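Local coordinates for DUF192 domain-containing protein (Novosphingobium aromaticivorans, PDB 3M7A) that is of unknown function but belongs to the DUF192 (COG1430) family and is probably exported or membrane-anchored as a lipoprotein, at residues Leu51-Met63 and Leu117-Arg129. Numbering follows the deposited sequence. Where two conformers were deposited one is given.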
ATOM      1  N   LEU A  51      -9.391  -0.041   2.728  1.00  5.05           N
ATOM      2  CA  LEU A  51      -9.528  -1.298   3.465  1.00  6.23           C
ATOM      3  C   LEU A  51     -10.553  -1.187   4.604  1.00  6.19           C
ATOM      4  O   LEU A  51     -10.491  -1.939   5.568  1.00  7.62           O
ATOM      5  CB  LEU A  51      -8.155  -1.779   3.973  1.00  6.05           C
ATOM      6  CG  LEU A  51      -7.235  -2.382   2.917  1.00  5.70           C
ATOM      7  CD1 LEU A  51      -5.796  -2.512   3.463  1.00  6.32           C
ATOM      8  CD2 LEU A  51      -7.766  -3.732   2.474  1.00  8.15           C
HETATM    9  N   MSE A  52     -11.490  -0.256   4.484  1.00  6.67           N
HETATM   10  CA  MSE A  52     -12.572  -0.184   5.456  1.00  6.67           C
HETATM   11  C   MSE A  52     -13.223  -1.553   5.631  1.00  7.12           C
HETATM   12  O   MSE A  52     -13.385  -2.332   4.671  1.00  8.66           O
HETATM   13  CB  MSE A  52     -13.640   0.808   5.001  1.00  6.90           C
HETATM   14  CG  MSE A  52     -13.267   2.257   5.117  1.00  6.36           C
HETATM   15 SE   MSE A  52     -14.784   3.358   4.662  0.75  9.26          SE
HETATM   16  CE  MSE A  52     -13.934   5.052   4.973  1.00  8.91           C
ATOM     17  N   PHE A  53     -13.580  -1.816   6.895  1.00  7.53           N
ATOM     18  CA  PHE A  53     -14.348  -2.994   7.316  1.00  8.24           C
ATOM     19  C   PHE A  53     -13.596  -4.313   7.331  1.00  8.75           C
ATOM     20  O   PHE A  53     -14.114  -5.290   7.878  1.00 10.14           O
ATOM     21  CB  PHE A  53     -15.658  -3.172   6.524  1.00 10.21           C
ATOM     22  CG  PHE A  53     -16.461  -1.920   6.417  1.00 12.95           C
ATOM     23  CD1 PHE A  53     -16.985  -1.337   7.546  1.00 14.15           C
ATOM     24  CD2 PHE A  53     -16.644  -1.295   5.196  1.00 16.99           C
ATOM     25  CE1 PHE A  53     -17.713  -0.150   7.465  1.00 19.57           C
ATOM     26  CE2 PHE A  53     -17.366  -0.111   5.095  1.00 20.90           C
ATOM     27  CZ  PHE A  53     -17.886   0.464   6.236  1.00 19.05           C
ATOM     28  N   ARG A  54     -12.389  -4.359   6.762  1.00  7.72           N
ATOM     29  CA  ARG A  54     -11.619  -5.597   6.721  0.50  8.55           C
ATOM     30  C   ARG A  54     -11.137  -5.969   8.096  1.00  9.40           C
ATOM     31  O   ARG A  54     -10.610  -5.125   8.804  1.00 11.09           O
ATOM     32  CB  ARG A  54     -10.384  -5.441   5.856  0.50  7.61           C
ATOM     33  CG  ARG A  54     -10.679  -5.199   4.440  0.50  6.00           C
ATOM     34  CD  ARG A  54     -11.378  -6.362   3.766  0.50  8.97           C
ATOM     35  NE  ARG A  54     -11.649  -5.992   2.386  0.50 11.49           N
ATOM     36  CZ  ARG A  54     -10.756  -6.078   1.406  0.50 10.27           C
ATOM     37  NH1 ARG A  54      -9.558  -6.584   1.633  0.50 11.08           N
ATOM     38  NH2 ARG A  54     -11.086  -5.672   0.198  0.50 10.89           N
ATOM     39  N   THR A  55     -11.288  -7.230   8.499  1.00  8.66           N
ATOM     40  CA  THR A  55     -10.824  -7.654   9.828  1.00  9.99           C
ATOM     41  C   THR A  55      -9.504  -8.418   9.795  1.00  8.95           C
ATOM     42  O   THR A  55      -8.959  -8.733  10.839  1.00 11.82           O
ATOM     43  CB  THR A  55     -11.881  -8.474  10.555  1.00 11.63           C
ATOM     44  OG1 THR A  55     -12.234  -9.580   9.732  1.00 14.83           O
ATOM     45  CG2 THR A  55     -13.124  -7.579  10.818  1.00 14.16           C
ATOM     46  N   GLU A  56      -8.985  -8.670   8.598  1.00 10.57           N
ATOM     47  CA  GLU A  56      -7.702  -9.349   8.467  0.50 12.03           C
ATOM     48  C   GLU A  56      -7.009  -9.004   7.160  1.00 10.86           C
ATOM     49  O   GLU A  56      -7.620  -8.576   6.202  1.00 11.21           O
ATOM     50  CB  GLU A  56      -7.865 -10.865   8.595  0.50 14.33           C
ATOM     51  CG  GLU A  56      -8.575 -11.508   7.414  0.50 19.80           C
ATOM     52  CD  GLU A  56      -8.642 -13.025   7.514  0.50 25.51           C
ATOM     53  OE1 GLU A  56      -7.608 -13.661   7.832  0.50 30.73           O
ATOM     54  OE2 GLU A  56      -9.733 -13.577   7.262  0.50 30.48           O
ATOM     55  N   LEU A  57      -5.696  -9.149   7.176  1.00  9.94           N
ATOM     56  CA  LEU A  57      -4.795  -8.832   6.074  1.00  8.45           C
ATOM     57  C   LEU A  57      -3.493  -9.571   6.370  1.00  9.04           C
ATOM     58  O   LEU A  57      -2.948  -9.464   7.474  1.00  9.70           O
ATOM     59  CB  LEU A  57      -4.500  -7.340   5.995  1.00  7.72           C
ATOM     60  CG  LEU A  57      -3.671  -6.868   4.783  1.00  7.64           C
ATOM     61  CD1 LEU A  57      -4.417  -7.018   3.473  1.00  8.92           C
ATOM     62  CD2 LEU A  57      -3.207  -5.421   5.018  1.00  8.72           C
ATOM     63  N   GLY A  58      -2.997 -10.310   5.395  1.00  9.89           N
ATOM     64  CA  GLY A  58      -1.732 -11.014   5.560  1.00 10.46           C
ATOM     65  C   GLY A  58      -0.537 -10.102   5.356  1.00  9.03           C
ATOM     66  O   GLY A  58      -0.632  -9.121   4.657  1.00  8.09           O
ATOM     67  N   ASP A  59       0.610 -10.472   5.929  1.00  9.22           N
ATOM     68  CA  ASP A  59       1.841  -9.692   5.740  1.00  8.67           C
ATOM     69  C   ASP A  59       2.288  -9.717   4.292  1.00  9.74           C
ATOM     70  O   ASP A  59       3.057  -8.867   3.863  1.00 12.95           O
ATOM     71  CB  ASP A  59       2.973 -10.230   6.622  1.00  8.84           C
ATOM     72  CG  ASP A  59       2.890  -9.773   8.073  1.00 11.99           C
ATOM     73  OD1 ASP A  59       2.015  -8.947   8.420  1.00 11.70           O
ATOM     74  OD2 ASP A  59       3.731 -10.264   8.864  1.00 16.58           O
ATOM     75  N   GLU A  60       1.824 -10.717   3.547  1.00  7.76           N
ATOM     76  CA  GLU A  60       2.107 -10.932   2.140  0.50  8.95           C
ATOM     77  C   GLU A  60       1.176 -10.154   1.216  1.00  7.26           C
ATOM     78  O   GLU A  60       1.278 -10.274  -0.006  1.00  7.94           O
ATOM     79  CB  GLU A  60       2.001 -12.454   1.846  0.50 11.12           C
ATOM     80  CG  GLU A  60       0.583 -13.073   1.677  0.50 14.21           C
ATOM     81  CD  GLU A  60      -0.169 -13.365   2.978  0.50  9.00           C
ATOM     82  OE1 GLU A  60       0.346 -13.144   4.077  0.50 10.35           O
ATOM     83  OE2 GLU A  60      -1.311 -13.871   2.870  0.50 18.93           O
ATOM     84  N   GLU A  61       0.198  -9.471   1.809  1.00  6.95           N
ATOM     85  CA  GLU A  61      -0.871  -8.779   1.089  1.00  6.74           C
ATOM     86  C   GLU A  61      -0.808  -7.273   1.328  1.00  5.77           C
ATOM     87  O   GLU A  61      -0.153  -6.795   2.236  1.00  8.36           O
ATOM     88  CB  GLU A  61      -2.240  -9.324   1.542  1.00  7.04           C
ATOM     89  CG  GLU A  61      -2.423 -10.807   1.287  1.00 10.26           C
ATOM     90  CD  GLU A  61      -3.764 -11.318   1.759  1.00 11.39           C
ATOM     91  OE1 GLU A  61      -4.240 -10.905   2.840  1.00 14.11           O
ATOM     92  OE2 GLU A  61      -4.358 -12.142   1.041  1.00 21.52           O
ATOM     93  N   GLY A  62      -1.523  -6.533   0.497  1.00  6.15           N
ATOM     94  CA  GLY A  62      -1.662  -5.112   0.675  1.00  5.17           C
ATOM     95  C   GLY A  62      -2.801  -4.584  -0.165  1.00  4.62           C
ATOM     96  O   GLY A  62      -3.558  -5.341  -0.763  1.00  5.42           O
HETATM   97  N   MSE A  63      -2.912  -3.262  -0.203  1.00  4.50           N
HETATM   98  CA  MSE A  63      -3.781  -2.595  -1.168  1.00  4.29           C
HETATM   99  C   MSE A  63      -2.953  -1.479  -1.800  1.00  4.17           C
HETATM  100  O   MSE A  63      -2.317  -0.700  -1.084  1.00  4.91           O
HETATM  101  CB  MSE A  63      -5.046  -2.027  -0.544  1.00  4.72           C
HETATM  102  CG  MSE A  63      -5.989  -1.359  -1.549  1.00  5.27           C
HETATM  103 SE   MSE A  63      -7.703  -0.876  -0.872  0.75  6.96          SE
HETATM  104  CE  MSE A  63      -8.556  -2.624  -1.000  1.00  6.89           C
ATOM    105  N   LEU A 117       1.592   9.559  -6.669  1.00  5.53           N
ATOM    106  CA  LEU A 117       1.329   8.649  -7.781  1.00  5.77           C
ATOM    107  C   LEU A 117       0.638   7.369  -7.308  1.00  5.28           C
ATOM    108  O   LEU A 117      -0.204   6.818  -8.016  1.00  5.63           O
ATOM    109  CB  LEU A 117       2.658   8.345  -8.486  1.00  6.01           C
ATOM    110  CG  LEU A 117       2.546   7.368  -9.655  1.00  6.54           C
ATOM    111  CD1 LEU A 117       1.690   7.942 -10.796  1.00  9.27           C
ATOM    112  CD2 LEU A 117       3.945   7.033 -10.169  1.00  9.10           C
ATOM    113  N   ALA A 118       1.043   6.860  -6.150  1.00  4.88           N
ATOM    114  CA  ALA A 118       0.483   5.617  -5.624  1.00  5.07           C
ATOM    115  C   ALA A 118       0.570   5.620  -4.109  1.00  4.57           C
ATOM    116  O   ALA A 118       1.363   6.343  -3.525  1.00  4.83           O
ATOM    117  CB  ALA A 118       1.225   4.399  -6.211  1.00  5.17           C
ATOM    118  N   VAL A 119      -0.229   4.776  -3.482  1.00  4.71           N
ATOM    119  CA  VAL A 119      -0.164   4.504  -2.070  1.00  4.99           C
ATOM    120  C   VAL A 119      -0.235   2.999  -1.883  1.00  4.37           C
ATOM    121  O   VAL A 119      -1.031   2.340  -2.524  1.00  4.98           O
ATOM    122  CB  VAL A 119      -1.326   5.174  -1.304  1.00  5.12           C
ATOM    123  CG1 VAL A 119      -1.208   4.923   0.197  1.00  7.86           C
ATOM    124  CG2 VAL A 119      -1.350   6.698  -1.592  1.00  6.18           C
ATOM    125  N   LEU A 120       0.617   2.470  -1.002  1.00  4.33           N
ATOM    126  CA  LEU A 120       0.610   1.060  -0.665  1.00  4.34           C
ATOM    127  C   LEU A 120       0.290   0.957   0.821  1.00  3.87           C
ATOM    128  O   LEU A 120       0.996   1.534   1.667  1.00  4.95           O
ATOM    129  CB  LEU A 120       1.961   0.427  -0.975  1.00  4.50           C
ATOM    130  CG  LEU A 120       2.081  -1.024  -0.538  1.00  5.70           C
ATOM    131  CD1 LEU A 120       1.146  -1.960  -1.344  1.00  7.39           C
ATOM    132  CD2 LEU A 120       3.531  -1.506  -0.692  1.00  7.88           C
ATOM    133  N   GLU A 121      -0.784   0.244   1.137  1.00  4.16           N
ATOM    134  CA  GLU A 121      -1.129  -0.063   2.529  1.00  4.42           C
ATOM    135  C   GLU A 121      -0.799  -1.517   2.865  1.00  3.61           C
ATOM    136  O   GLU A 121      -1.152  -2.416   2.118  1.00  4.45           O
ATOM    137  CB  GLU A 121      -2.627   0.175   2.797  1.00  5.11           C
ATOM    138  CG  GLU A 121      -3.010   1.639   2.720  1.00  4.95           C
ATOM    139  CD  GLU A 121      -4.467   1.944   2.951  1.00  6.16           C
ATOM    140  OE1 GLU A 121      -5.296   1.037   3.019  1.00  6.83           O
ATOM    141  OE2 GLU A 121      -4.773   3.151   3.036  1.00  8.15           O
ATOM    142  N   ILE A 122      -0.093  -1.691   3.973  1.00  4.25           N
ATOM    143  CA  ILE A 122       0.289  -2.992   4.498  1.00  4.66           C
ATOM    144  C   ILE A 122       0.014  -2.987   6.007  1.00  5.14           C
ATOM    145  O   ILE A 122      -0.327  -1.972   6.597  1.00  4.86           O
ATOM    146  CB  ILE A 122       1.770  -3.304   4.202  1.00  5.20           C
ATOM    147  CG1 ILE A 122       2.730  -2.347   4.922  1.00  5.56           C
ATOM    148  CG2 ILE A 122       1.996  -3.318   2.681  1.00  6.23           C
ATOM    149  CD1 ILE A 122       4.210  -2.688   4.682  1.00  7.01           C
ATOM    150  N   ASN A 123       0.160  -4.136   6.639  1.00  5.31           N
ATOM    151  CA  ASN A 123      -0.134  -4.236   8.055  1.00  5.01           C
ATOM    152  C   ASN A 123       0.672  -3.257   8.906  1.00  5.07           C
ATOM    153  O   ASN A 123       1.856  -2.994   8.657  1.00  5.80           O
ATOM    154  CB  ASN A 123       0.155  -5.660   8.542  1.00  5.61           C
ATOM    155  CG  ASN A 123      -0.957  -6.620   8.280  1.00  6.20           C
ATOM    156  OD1 ASN A 123      -2.116  -6.301   8.500  1.00  8.05           O
ATOM    157  ND2 ASN A 123      -0.600  -7.833   7.868  1.00 10.50           N
ATOM    158  N   GLY A 124       0.026  -2.763   9.941  1.00  4.88           N
ATOM    159  CA  GLY A 124       0.641  -1.826  10.833  1.00  5.32           C
ATOM    160  C   GLY A 124       1.931  -2.356  11.399  1.00  4.76           C
ATOM    161  O   GLY A 124       1.982  -3.494  11.883  1.00  5.61           O
ATOM    162  N   GLY A 125       2.957  -1.513  11.384  1.00  4.79           N
ATOM    163  CA  GLY A 125       4.272  -1.849  11.917  1.00  4.42           C
ATOM    164  C   GLY A 125       5.171  -2.630  10.988  1.00  4.80           C
ATOM    165  O   GLY A 125       6.350  -2.834  11.274  1.00  5.83           O
ATOM    166  N   LEU A 126       4.627  -3.100   9.869  1.00  5.01           N
ATOM    167  CA  LEU A 126       5.366  -3.976   8.998  1.00  5.24           C
ATOM    168  C   LEU A 126       6.490  -3.258   8.265  1.00  5.37           C
ATOM    169  O   LEU A 126       7.527  -3.853   7.988  1.00  5.62           O
ATOM    170  CB  LEU A 126       4.412  -4.754   8.034  1.00  5.99           C
ATOM    171  CG  LEU A 126       5.020  -5.858   7.173  1.00  6.79           C
ATOM    172  CD1 LEU A 126       5.696  -6.943   8.030  1.00  6.95           C
ATOM    173  CD2 LEU A 126       3.930  -6.481   6.304  1.00  7.02           C
ATOM    174  N   ALA A 127       6.282  -1.992   7.905  1.00  5.71           N
ATOM    175  CA  ALA A 127       7.335  -1.279   7.162  1.00  5.45           C
ATOM    176  C   ALA A 127       8.624  -1.264   7.972  1.00  5.51           C
ATOM    177  O   ALA A 127       9.696  -1.535   7.430  1.00  6.37           O
ATOM    178  CB  ALA A 127       6.915   0.126   6.771  1.00  6.79           C
ATOM    179  N   ALA A 128       8.528  -0.943   9.260  1.00  5.28           N
ATOM    180  CA  ALA A 128       9.729  -0.889  10.085  1.00  4.71           C
ATOM    181  C   ALA A 128      10.316  -2.270  10.330  1.00  5.76           C
ATOM    182  O   ALA A 128      11.539  -2.442  10.379  1.00  6.70           O
ATOM    183  CB  ALA A 128       9.463  -0.148  11.428  1.00  6.41           C
ATOM    184  N   ARG A 129       9.466  -3.268  10.508  1.00  5.14           N
ATOM    185  CA  ARG A 129       9.979  -4.628  10.685  1.00  5.85           C
ATOM    186  C   ARG A 129      10.804  -5.057   9.466  1.00  6.68           C
ATOM    187  O   ARG A 129      11.840  -5.709   9.598  1.00  6.97           O
ATOM    188  CB  ARG A 129       8.846  -5.615  10.915  1.00  5.80           C
ATOM    189  CG  ARG A 129       9.318  -7.081  10.886  1.00  7.73           C
ATOM    190  CD  ARG A 129       8.166  -8.039  11.086  1.00  7.93           C
ATOM    191  NE  ARG A 129       8.589  -9.429  10.938  1.00  9.22           N
ATOM    192  CZ  ARG A 129       9.068 -10.198  11.900  1.00  8.07           C
ATOM    193  NH1 ARG A 129       9.174  -9.755  13.133  1.00  7.29           N
ATOM    194  NH2 ARG A 129       9.443 -11.446  11.613  1.00 11.27           N
TER
HETATM  195  O   HOH W   1       6.329 -10.513   8.598  1.00 31.94           O
HETATM  196  O   HOH W   2       0.448  -6.448   4.945  1.00  7.16           O
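Met-63, a selenomethionine, and Glu-121 form an antiparallel hydrogen-bonded pair where strand 61-63 meets strand 118-123, their axes 4.8 Å apart and inclined at 141°. Two backbone bonds close the pair: Met-63 N donates to Glu-121 O (3.0 Å), and Glu-121 N donates in return to Met-63 O (2.9 Å). One residue earlier, Gly-62 CA lies 3.1 Å from Glu-121 O, so close that a side chain would clash. Toward Asn-123 direct pairing gives way to a water that donates to Glu-61 O and accepts from Asn-123 N.

Beyond this bridge Asn-123 ND2 donates to two acceptors, Leu-57 O and Asp-59 OD1, each at 2.9 Å. The first lies in the amide plane, although the donor stands above the Leu-57 carbonyl plane; the second uses its anti lone pair, with carboxylate and amide planes 67° apart. With CG anti to the carbonyl carbon (chi1 -83°), the amide reaches the turn, where Asn-123 OD1 also rests on Leu-57 CB (3.6 Å). Without this amide, as with an alanine here, Leu-57 O and Asp-59 OD1 would probably lose their shared donor and the Asp-59 carboxylate be freer to turn.

The two methyls of Leu-126 pack against Asp-59, Leu-126 CD2 approaching Asp-59 O at 3.5 Å, while a water joins Asp-59 OD2 to Arg-129 NE, weakly on the arginine side. Deeper in, the extended chain of Glu-121 brings its OE1 to Leu-51 CD1 (3.6 Å), the side chains running in opposite directions.

The whole illustrates how a side-chain amide at a strand end can anchor the turn preceding the partner strand: in this mixed sheet strand 118-123 also pairs with strand 84-89, and Asn-123 joins the Gly-58 to Glu-61 type I turn to the type II turn before helix 126-130.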